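PDB 2GIA: mitochondrial RNA-binding protein 2 from Trypanosoma brucei, which probably binds guide RNA and mRNA as part of the MRP1/MRP2 complex, which acts as an RNA matchmaker in mitochondrial RNA editing. Local coordinates for residues 138-143 / 163-168. Residues are numbered along the deposited sequence; the frame is centred on the assembly and turned at random.
Sequences TLKCTS and EWTVEF
The indole of Trp164 lies across the neighbouring strand with one face against Cys141, whose CB stands over the five-membered ring, 3.8 Å from its centroid. Cys141 SG reaches the same ring obliquely, a sulfur-aromatic contact at 4.2 Å from that centroid. At the indole edge, Trp164 NE1 donates a nearly straight hydrogen bond (3.1 Å, 166° at the hydrogen) to Ser143 OG, which lies exactly in the ring plane and so helps fix the ring's rotation; Val166 CG2, from the same strand as the indole, also sits in that plane at the edge. Trp164 takes the crowded rotamer, CG between backbone N and carbonyl carbon (chi1 53°), which swings the indole over Cys141. Farther along, Leu139 CD2 meets Trp164 CZ3 obliquely at 3.7 Å, while Leu139 CB sits at the edge of the Phe168 ring, close to Phe168 CE2. Tyr75 and Phe162 also meet the indole, and Leu62 of strand 60-67, in the other sheet, touches Leu139, Trp164, Val166 and Phe168, placing them in the apolar interior between the sheets.

On the other face of the sheet, Thr138 OG1 donates a short 2.5 Å bond to the syn lone pair of Glu167 OE1; the Glu167 chain bends at chi2 (-55°) to bring its carboxylate there. Thr142 CG2 packs alongside Glu163 CG, with Thr142 OG1 bonded instead to Asn124 O. Paired backbone bonds join Leu139 with Val166 and Cys141 with Trp164. This antiparallel pairing ends a four-stranded meander packed against the chain's other antiparallel sheet, consistent with the family's Whirly-type, PC4-like nucleic-acid-binding fold.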
ATOM      1  N   THR D 138       5.435  23.420  -0.919  1.00 28.47           N
ATOM      2  CA  THR D 138       5.294  24.521   0.020  1.00 32.47           C
ATOM      3  C   THR D 138       3.862  24.791   0.471  1.00 26.79           C
ATOM      4  O   THR D 138       2.984  24.929  -0.359  1.00 31.67           O
ATOM      5  CB  THR D 138       5.820  25.853  -0.605  1.00 26.31           C
ATOM      6  OG1 THR D 138       7.207  25.702  -0.928  1.00 31.37           O
ATOM      7  CG2 THR D 138       5.649  27.003   0.411  1.00 25.81           C
ATOM      8  N   LEU D 139       3.648  24.849   1.784  1.00 27.23           N
ATOM      9  CA  LEU D 139       2.344  25.185   2.355  1.00 24.29           C
ATOM     10  C   LEU D 139       2.487  26.678   2.804  1.00 28.87           C
ATOM     11  O   LEU D 139       3.374  27.000   3.608  1.00 30.60           O
ATOM     12  CB  LEU D 139       2.033  24.320   3.597  1.00 27.74           C
ATOM     13  CG  LEU D 139       0.728  24.663   4.358  1.00 31.02           C
ATOM     14  CD1 LEU D 139      -0.440  24.527   3.437  1.00 28.87           C
ATOM     15  CD2 LEU D 139       0.517  23.774   5.592  1.00 36.31           C
ATOM     16  N   LYS D 140       1.663  27.559   2.235  1.00 36.33           N
ATOM     17  CA  LYS D 140       1.656  29.014   2.549  1.00 38.64           C
ATOM     18  C   LYS D 140       0.244  29.318   3.016  1.00 36.66           C
ATOM     19  O   LYS D 140      -0.725  28.997   2.319  1.00 38.22           O
ATOM     20  CB  LYS D 140       1.910  29.868   1.305  1.00 41.92           C
ATOM     21  CG  LYS D 140       3.127  29.505   0.488  1.00 53.18           C
ATOM     22  CD  LYS D 140       3.002  30.110  -0.915  1.00 58.63           C
ATOM     23  CE  LYS D 140       4.108  29.668  -1.875  1.00 55.69           C
ATOM     24  NZ  LYS D 140       3.837  30.254  -3.225  1.00 62.20           N
ATOM     25  N   CYS D 141       0.118  29.962   4.170  1.00 38.81           N
ATOM     26  CA  CYS D 141      -1.196  30.233   4.706  1.00 37.48           C
ATOM     27  C   CYS D 141      -1.273  31.579   5.416  1.00 42.96           C
ATOM     28  O   CYS D 141      -0.307  32.028   6.029  1.00 39.65           O
ATOM     29  CB  CYS D 141      -1.546  29.129   5.706  1.00 43.82           C
ATOM     30  SG  CYS D 141      -3.202  29.244   6.466  1.00 53.18           S
ATOM     31  N   THR D 142      -2.429  32.216   5.318  1.00 39.31           N
ATOM     32  CA  THR D 142      -2.656  33.470   6.023  1.00 45.42           C
ATOM     33  C   THR D 142      -3.869  33.157   6.870  1.00 41.92           C
ATOM     34  O   THR D 142      -4.949  32.959   6.335  1.00 47.23           O
ATOM     35  CB  THR D 142      -3.007  34.625   5.070  1.00 44.55           C
ATOM     36  OG1 THR D 142      -4.015  34.201   4.149  1.00 54.67           O
ATOM     37  CG2 THR D 142      -1.804  35.063   4.311  1.00 39.98           C
ATOM     38  N   SER D 143      -3.692  33.057   8.180  1.00 44.19           N
ATOM     39  CA  SER D 143      -4.824  32.769   9.069  1.00 51.42           C
ATOM     40  C   SER D 143      -5.424  34.065   9.620  1.00 54.41           C
ATOM     41  O   SER D 143      -4.743  35.100   9.675  1.00 51.07           O
ATOM     42  CB  SER D 143      -4.388  31.899  10.258  1.00 52.31           C
ATOM     43  OG  SER D 143      -3.948  30.616   9.835  1.00 54.99           O
ATOM     44  N   GLU D 163       0.366  35.058   9.354  1.00 52.07           N
ATOM     45  CA  GLU D 163       0.886  34.448   8.141  1.00 52.98           C
ATOM     46  C   GLU D 163       1.992  33.445   8.451  1.00 48.75           C
ATOM     47  O   GLU D 163       2.903  33.730   9.227  1.00 43.91           O
ATOM     48  CB  GLU D 163       1.428  35.526   7.215  1.00 56.11           C
ATOM     49  CG  GLU D 163       0.354  36.287   6.455  1.00 60.53           C
ATOM     50  CD  GLU D 163       0.941  37.400   5.593  1.00 68.80           C
ATOM     51  OE1 GLU D 163       2.069  37.221   5.080  1.00 73.57           O
ATOM     52  OE2 GLU D 163       0.279  38.447   5.420  1.00 69.08           O
ATOM     53  N   TRP D 164       1.920  32.266   7.842  1.00 40.28           N
ATOM     54  CA  TRP D 164       2.937  31.254   8.105  1.00 35.00           C
ATOM     55  C   TRP D 164       3.158  30.377   6.878  1.00 35.18           C
ATOM     56  O   TRP D 164       2.271  30.254   6.037  1.00 31.64           O
ATOM     57  CB  TRP D 164       2.525  30.407   9.308  1.00 29.62           C
ATOM     58  CG  TRP D 164       1.139  29.797   9.208  1.00 42.60           C
ATOM     59  CD1 TRP D 164      -0.069  30.421   9.434  1.00 37.06           C
ATOM     60  CD2 TRP D 164       0.835  28.415   8.956  1.00 38.35           C
ATOM     61  NE1 TRP D 164      -1.098  29.503   9.346  1.00 41.68           N
ATOM     62  CE2 TRP D 164      -0.574  28.274   9.049  1.00 38.38           C
ATOM     63  CE3 TRP D 164       1.616  27.291   8.654  1.00 33.58           C
ATOM     64  CZ2 TRP D 164      -1.211  27.034   8.864  1.00 37.27           C
ATOM     65  CZ3 TRP D 164       0.982  26.065   8.473  1.00 36.52           C
ATOM     66  CH2 TRP D 164      -0.420  25.949   8.573  1.00 38.25           C
ATOM     67  N   THR D 165       4.347  29.783   6.791  1.00 36.11           N
ATOM     68  CA  THR D 165       4.738  28.926   5.659  1.00 36.29           C
ATOM     69  C   THR D 165       5.467  27.701   6.188  1.00 36.63           C
ATOM     70  O   THR D 165       6.280  27.824   7.113  1.00 30.01           O
ATOM     71  CB  THR D 165       5.756  29.640   4.709  1.00 37.61           C
ATOM     72  OG1 THR D 165       5.178  30.831   4.174  1.00 39.23           O
ATOM     73  CG2 THR D 165       6.126  28.748   3.533  1.00 40.08           C
ATOM     74  N   VAL D 166       5.196  26.532   5.600  1.00 29.81           N
ATOM     75  CA  VAL D 166       5.901  25.313   6.001  1.00 30.28           C
ATOM     76  C   VAL D 166       6.423  24.665   4.722  1.00 29.85           C
ATOM     77  O   VAL D 166       5.646  24.359   3.821  1.00 27.82           O
ATOM     78  CB  VAL D 166       4.984  24.311   6.753  1.00 27.95           C
ATOM     79  CG1 VAL D 166       5.754  23.010   7.051  1.00 27.37           C
ATOM     80  CG2 VAL D 166       4.522  24.921   8.077  1.00 28.67           C
ATOM     81  N   GLU D 167       7.739  24.501   4.638  1.00 29.66           N
ATOM     82  CA  GLU D 167       8.383  23.882   3.495  1.00 31.70           C
ATOM     83  C   GLU D 167       8.424  22.362   3.750  1.00 29.56           C
ATOM     84  O   GLU D 167       8.688  21.913   4.869  1.00 30.65           O
ATOM     85  CB  GLU D 167       9.840  24.370   3.345  1.00 28.72           C
ATOM     86  CG  GLU D 167      10.025  25.869   3.018  1.00 36.71           C
ATOM     87  CD  GLU D 167       9.272  26.298   1.774  1.00 40.22           C
ATOM     88  OE1 GLU D 167       8.943  25.444   0.914  1.00 43.30           O
ATOM     89  OE2 GLU D 167       9.006  27.504   1.645  1.00 48.44           O
ATOM     90  N   PHE D 168       8.170  21.586   2.714  1.00 23.79           N
ATOM     91  CA  PHE D 168       8.224  20.141   2.824  1.00 22.63           C
ATOM     92  C   PHE D 168       9.354  19.678   1.914  1.00 18.87           C
ATOM     93  O   PHE D 168       9.234  19.824   0.694  1.00 28.23           O
ATOM     94  CB  PHE D 168       6.913  19.513   2.323  1.00 20.78           C
ATOM     95  CG  PHE D 168       5.759  19.662   3.276  1.00 24.96           C
ATOM     96  CD1 PHE D 168       5.300  18.560   4.014  1.00 20.18           C
ATOM     97  CD2 PHE D 168       5.137  20.905   3.446  1.00 26.71           C
ATOM     98  CE1 PHE D 168       4.231  18.706   4.910  1.00 24.04           C
ATOM     99  CE2 PHE D 168       4.069  21.070   4.341  1.00 27.24           C
ATOM    100  CZ  PHE D 168       3.609  19.975   5.073  1.00 30.29           C
TER